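Local coordinates for protein predicted zincin-like metalloprotease (Acidothermus cellulolyticus 11B, PDB 3E11) that is of unknown function but is predicted to be a zincin-like metalloprotease, carrying a probable zinc-binding HExxH motif on a helix and able to bind calcium, at residues A[70-73]-A[74-77]; A[4-7]-A[8-11]; A[80-83]-A[84-87]. One frame throughout, in Å; residues are numbered along the deposited sequence. Where two conformers were deposited one is given.

Three helix starts in one small domain show how a chain enters a helix by local means. From the N terminus, contact 2 (4-7 with 8-11) closes the first turn of helix 7-19. Contact 1 (70-73 with 74-77) then turns strand 67-72 into helix 73-78, and contact 3 (80-83 with 84-87) starts helix 83-101 after a short loop. Each closes a single turn; they run in series and none nests within or crosses another. In space they converge: Phe10 of contact 2 packs on Ile71, Arg73 and Cys77 of contact 1 and on Val86 of contact 3, while an Arg9–Glu83 salt bridge joins the starts of helices 7-19 and 83-101.

Contact 1: residues A[70-73]-A[74-77]; sequences IIYR and NTIC
Tyr72 and Arg73 meet Ile76 and Cys77 in a local contact round the first turn of helix 73-78, where strand 67-72 ends and the chain passes into the helix with no intervening loop. Two backbone bonds make the turn. Ile76 N donates to Tyr72 O over 3.2 Å, and Cys77 N to Arg73 O over 2.9 Å. Tyr72 holds the N-cap position, right before the helix, but its aromatic side chain offers no cap to the turn. Instead, its CB is met by the hydroxyl of Thr75, with Thr75 OG1 at 3.2 Å from Tyr72 CB. That hydroxyl is committed to a hydrogen bond with Leu45 O.

The side chains divide between two flanks. Ile71 CG2 approaches Ile76 CG1 to 4.2 Å, the two branched chains crossing obliquely; Ile76 was modelled in two conformers, so the closeness of this approach is uncertain. On the other flank the aliphatic stem of Arg73 swings away from the backbone N (chi1 -178°), which sets Arg73 CG 4.2 Å from Cys77 SG. Phe10 of helix 7-19 packs on both this stem and the sulfur, while the two isoleucines touch Thr93 of helix 83-101.

Backbone bonds from Ile71 to Phe35 and Glu37 pair the strand end with strand 32-37, and one from Ile70 to Leu48 pairs it with strand 47-50. The whole is a direct strand-to-helix junction, leading from the middle strand of a three-stranded mixed sheet, through a short helix, to the long helix 83-101 that holds the HExxH sequence, probably the zinc-binding motif of a zincin-like fold.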
# COMPACT_ATOMS: atom_id res chain seq x y z
N ILE A 70 0.75 3.39 4.14
CA ILE A 70 2.21 3.39 4.25
C ILE A 70 2.72 2.02 3.85
O ILE A 70 2.13 1.02 4.24
CB ILE A 70 2.67 3.73 5.67
CG1 ILE A 70 1.95 4.99 6.20
CG2 ILE A 70 4.19 3.93 5.70
CD1 ILE A 70 2.10 6.22 5.35
N ILE A 71 3.79 1.99 3.06
CA ILE A 71 4.44 0.74 2.61
C ILE A 71 5.86 0.79 3.14
O ILE A 71 6.52 1.81 3.00
CB ILE A 71 4.43 0.60 1.06
CG1 ILE A 71 3.00 0.40 0.55
CG2 ILE A 71 5.29 -0.53 0.58
CD1 ILE A 71 2.31 -0.87 1.00
N TYR A 72 6.30 -0.28 3.80
CA TYR A 72 7.61 -0.32 4.48
C TYR A 72 8.63 -1.03 3.59
O TYR A 72 8.57 -2.23 3.37
CB TYR A 72 7.49 -0.99 5.85
CG TYR A 72 6.59 -0.17 6.75
CD1 TYR A 72 7.00 1.10 7.17
CD2 TYR A 72 5.33 -0.59 7.08
CE1 TYR A 72 6.18 1.89 7.97
CE2 TYR A 72 4.48 0.20 7.87
CZ TYR A 72 4.91 1.44 8.31
OH TYR A 72 4.11 2.23 9.08
N ARG A 73 9.57 -0.26 3.07
CA ARG A 73 10.50 -0.77 2.08
C ARG A 73 11.36 -1.90 2.64
O ARG A 73 11.56 -2.93 2.00
CB ARG A 73 11.37 0.40 1.58
CG ARG A 73 12.37 0.06 0.51
CD ARG A 73 12.94 1.32 -0.15
NE ARG A 73 13.62 2.13 0.84
CZ ARG A 73 13.28 3.38 1.20
NH1 ARG A 73 12.27 4.03 0.61
NH2 ARG A 73 13.98 3.99 2.15
N ASN A 74 11.88 -1.73 3.86
CA ASN A 74 12.80 -2.75 4.40
C ASN A 74 12.11 -4.11 4.57
O ASN A 74 12.68 -5.16 4.19
CB ASN A 74 13.40 -2.28 5.72
CG ASN A 74 14.37 -1.16 5.54
OD1 ASN A 74 14.68 -0.76 4.42
ND2 ASN A 74 14.86 -0.63 6.65
N THR A 75 10.90 -4.10 5.13
CA THR A 75 10.25 -5.35 5.54
C THR A 75 9.73 -6.06 4.29
O THR A 75 9.78 -7.28 4.22
CB THR A 75 9.13 -5.13 6.59
OG1 THR A 75 8.29 -4.07 6.17
CG2 THR A 75 9.72 -4.78 7.93
N ILE A 76 9.28 -5.30 3.30
CA ILE A 76 8.87 -5.82 1.98
C ILE A 76 10.05 -6.47 1.27
O ILE A 76 9.95 -7.59 0.75
CB ILE A 76 8.29 -4.69 1.06
CG1 ILE A 76 6.90 -4.24 1.55
CG2 ILE A 76 8.23 -5.14 -0.41
CD1 ILE A 76 5.71 -5.07 1.02
N CYS A 77 11.16 -5.74 1.20
CA CYS A 77 12.31 -6.23 0.42
C CYS A 77 12.90 -7.48 1.00
O CYS A 77 13.30 -8.35 0.27
CB CYS A 77 13.40 -5.17 0.25
SG CYS A 77 12.88 -3.86 -0.93

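Contact 2: residues A[4-7]-A[8-11]; sequences YVDP and DRFD. With ACT (acetate ion), chain C.
An N-terminal helix cap joins Asp6 to Arg9 and Val5 to Phe10 at the start of helix 7-19. Asp6 is the N-cap residue. A chi1 of 61° turns its carboxylate back towards the amides of the first turn, where Asp6 OD2 accepts from Arg9 N, a weak bond of 3.3 Å. A water bridges the same oxygen to a second amide: it donates to Asp6 OD2 over 2.6 Å and accepts from Asp8 N. Phe10 N donates to Asp6 O over 2.9 Å.

Val5, just before the cap, and Phe10, four residues after it, form a hydrophobic staple. Val5 CG1 lies 3.7 Å from Phe10 CB and also comes to the edge of the phenyl ring, near its plane, while Arg9 CG touches the same methyl. The guanidinium of Arg9 turns away to salt bridges with Glu12 and Glu83.

A second water donates to both Pro7 O and Asp11 OD1, bracing the carbonyl that Asp11 N already uses. Outside the turn, Val5 N donates over 3.2 Å, almost perfectly straight (179°), to O of an acetate ion, probably from the crystallisation liquor, and acetate C stands 4.0 Å above the Tyr4 ring plane, over its centre.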
# COMPACT_ATOMS: atom_id res chain seq x y z
N TYR A 4 17.88 -5.78 -3.07
CA TYR A 4 18.03 -4.41 -2.63
C TYR A 4 17.37 -3.51 -3.68
O TYR A 4 17.58 -3.66 -4.88
CB TYR A 4 19.50 -4.03 -2.50
CG TYR A 4 19.72 -2.71 -1.79
CD1 TYR A 4 19.48 -1.50 -2.43
CD2 TYR A 4 20.14 -2.69 -0.47
CE1 TYR A 4 19.70 -0.28 -1.78
CE2 TYR A 4 20.35 -1.50 0.19
CZ TYR A 4 20.10 -0.29 -0.45
OH TYR A 4 20.35 0.89 0.23
N VAL A 5 16.59 -2.57 -3.19
CA VAL A 5 15.94 -1.59 -4.02
C VAL A 5 16.16 -0.22 -3.40
O VAL A 5 15.70 0.06 -2.26
CB VAL A 5 14.44 -1.87 -4.17
CG1 VAL A 5 13.81 -0.87 -5.14
CG2 VAL A 5 14.17 -3.32 -4.62
N ASP A 6 16.86 0.65 -4.13
CA ASP A 6 17.05 2.04 -3.68
C ASP A 6 15.72 2.80 -3.65
O ASP A 6 14.77 2.42 -4.32
CB ASP A 6 18.07 2.78 -4.54
CG ASP A 6 17.65 2.87 -5.99
OD1 ASP A 6 17.80 1.84 -6.66
OD2 ASP A 6 17.20 3.96 -6.43
N PRO A 7 15.63 3.87 -2.86
CA PRO A 7 14.34 4.58 -2.69
C PRO A 7 13.64 5.01 -4.00
O PRO A 7 12.44 4.73 -4.18
CB PRO A 7 14.72 5.77 -1.83
CG PRO A 7 15.85 5.21 -0.99
CD PRO A 7 16.67 4.44 -2.00
N ASP A 8 14.37 5.66 -4.90
CA ASP A 8 13.76 6.13 -6.16
C ASP A 8 13.19 4.95 -6.94
O ASP A 8 12.09 5.04 -7.46
CB ASP A 8 14.72 6.86 -7.05
CG ASP A 8 15.03 8.24 -6.57
OD1 ASP A 8 14.42 8.73 -5.59
OD2 ASP A 8 15.89 8.86 -7.21
N ARG A 9 13.95 3.86 -7.03
CA ARG A 9 13.47 2.67 -7.75
C ARG A 9 12.27 2.05 -7.07
O ARG A 9 11.31 1.62 -7.72
CB ARG A 9 14.59 1.64 -7.88
CG ARG A 9 14.20 0.39 -8.62
CD ARG A 9 13.61 0.68 -9.99
NE ARG A 9 13.44 -0.55 -10.77
CZ ARG A 9 12.74 -0.62 -11.88
NH1 ARG A 9 12.14 0.46 -12.35
NH2 ARG A 9 12.64 -1.77 -12.54
N PHE A 10 12.29 2.04 -5.73
CA PHE A 10 11.19 1.46 -4.99
C PHE A 10 9.91 2.22 -5.31
O PHE A 10 8.88 1.60 -5.52
CB PHE A 10 11.44 1.41 -3.49
CG PHE A 10 10.47 0.52 -2.72
CD1 PHE A 10 10.73 -0.82 -2.56
CD2 PHE A 10 9.33 1.06 -2.13
CE1 PHE A 10 9.89 -1.64 -1.84
CE2 PHE A 10 8.46 0.26 -1.43
CZ PHE A 10 8.74 -1.11 -1.29
N ASP A 11 9.99 3.55 -5.40
CA ASP A 11 8.85 4.37 -5.82
C ASP A 11 8.25 3.95 -7.17
O ASP A 11 7.04 3.88 -7.33
CB ASP A 11 9.20 5.86 -5.84
CG ASP A 11 9.48 6.39 -4.46
OD1 ASP A 11 8.98 5.78 -3.50
OD2 ASP A 11 10.21 7.41 -4.34
C ACT C . 16.41 -1.65 0.89
O ACT C . 16.09 -2.43 -0.06
OXT ACT C . 16.17 -0.41 0.74
CH3 ACT C . 17.06 -2.13 2.16
O HOH W 1 17.21 6.15 -5.04
O HOH W 2 10.89 4.68 -1.91

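Contact 3: residues A[80-83]-A[84-87]; sequences CETE and SEVI
Thr82 and Glu85 cross at about a right angle in the N-terminal cap of helix 83-101, the helix that carries the HExxH sequence expected of a zincin, although no metal is bound to it here. The capping bonds come first. Thr82 is the N-cap residue: with chi1 at 74° its hydroxyl folds back over the helix start, where Thr82 OG1 accepts from Glu85 N over 3.1 Å. In return the Glu85 side chain reaches back towards the loop. Its extended chain brings Glu85 OE1 to 2.8 Å from Glu81 N, an almost straight bond that meets the carboxylate from above, 40° out of its plane. The exchange recalls a capping box, but the glutamate takes the amide one residue ahead of the N-cap, so the classic pairing is not met.

Replacing Glu85 with an alanine would probably leave Glu81 N without this acceptor and the loop before the helix freer to shift.

Backbone bonds complete the turn: Val86 N donates to Thr82 O over 3.0 Å and Ile87 N to Glu83 O over 2.9 Å.

Charge adds a further element. The carboxylates of Glu81 and Glu85 are like charges whose OE1 atoms stay 5.0 Å apart, and Glu81 OE2 accepts from Gly1 N, which probably eases the tension between them.

Apolar packing comes last. Val86 touches Val3 and Phe10, so the helix start is held against the N-terminal segment and helix 7-19, while Ile87 leans on Leu13 and Glu16 of that helix. Cys80, before the cap, points its side chain toward the turn: Cys80 CB meets Val86 CG2 at 3.6 Å. Beside this packing, Cys80 SG makes a close approach to a backbone carbonyl, 3.5 Å from Glu85 O.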
# COMPACT_ATOMS: atom_id res chain seq x y z
N CYS A 80 11.61 -10.58 -0.57
CA CYS A 80 11.64 -10.62 -2.04
C CYS A 80 13.03 -10.85 -2.63
O CYS A 80 14.01 -10.27 -2.19
CB CYS A 80 11.06 -9.33 -2.62
SG CYS A 80 9.29 -9.09 -2.12
N GLU A 81 13.09 -11.66 -3.67
CA GLU A 81 14.36 -12.00 -4.31
C GLU A 81 14.48 -11.31 -5.68
O GLU A 81 15.55 -11.36 -6.31
CB GLU A 81 14.51 -13.54 -4.45
CG GLU A 81 14.72 -14.21 -3.08
CD GLU A 81 14.88 -15.70 -3.13
OE1 GLU A 81 14.67 -16.30 -4.20
OE2 GLU A 81 15.27 -16.28 -2.09
N THR A 82 13.38 -10.69 -6.15
CA THR A 82 13.39 -9.95 -7.40
C THR A 82 12.48 -8.72 -7.28
O THR A 82 11.63 -8.65 -6.39
CB THR A 82 12.94 -10.78 -8.61
OG1 THR A 82 11.52 -10.97 -8.57
CG2 THR A 82 13.65 -12.11 -8.68
N GLU A 83 12.71 -7.76 -8.18
CA GLU A 83 11.85 -6.58 -8.35
C GLU A 83 10.39 -6.91 -8.63
O GLU A 83 9.48 -6.27 -8.06
CB GLU A 83 12.39 -5.66 -9.44
CG GLU A 83 13.56 -4.85 -8.99
CD GLU A 83 14.04 -3.90 -10.10
OE1 GLU A 83 13.67 -4.10 -11.28
OE2 GLU A 83 14.75 -2.94 -9.78
N SER A 84 10.16 -7.93 -9.45
CA SER A 84 8.80 -8.41 -9.70
C SER A 84 8.14 -8.92 -8.42
O SER A 84 6.96 -8.64 -8.18
CB SER A 84 8.76 -9.47 -10.78
OG SER A 84 9.30 -8.97 -11.99
N GLU A 85 8.91 -9.65 -7.58
CA GLU A 85 8.37 -10.11 -6.29
C GLU A 85 8.02 -8.91 -5.42
O GLU A 85 7.00 -8.92 -4.73
CB GLU A 85 9.33 -11.05 -5.56
CG GLU A 85 9.43 -12.40 -6.25
CD GLU A 85 10.26 -13.42 -5.49
OE1 GLU A 85 10.85 -13.13 -4.44
OE2 GLU A 85 10.31 -14.57 -5.98
N VAL A 86 8.86 -7.88 -5.46
CA VAL A 86 8.59 -6.64 -4.71
C VAL A 86 7.27 -6.00 -5.18
O VAL A 86 6.41 -5.64 -4.36
CB VAL A 86 9.74 -5.58 -4.81
CG1 VAL A 86 9.31 -4.27 -4.16
CG2 VAL A 86 10.97 -6.08 -4.12
N ILE A 87 7.11 -5.86 -6.49
CA ILE A 87 5.87 -5.32 -7.06
C ILE A 87 4.65 -6.08 -6.54
O ILE A 87 3.66 -5.48 -6.05
CB ILE A 87 5.89 -5.35 -8.63
CG1 ILE A 87 6.90 -4.32 -9.18
CG2 ILE A 87 4.51 -5.02 -9.17
CD1 ILE A 87 7.34 -4.54 -10.61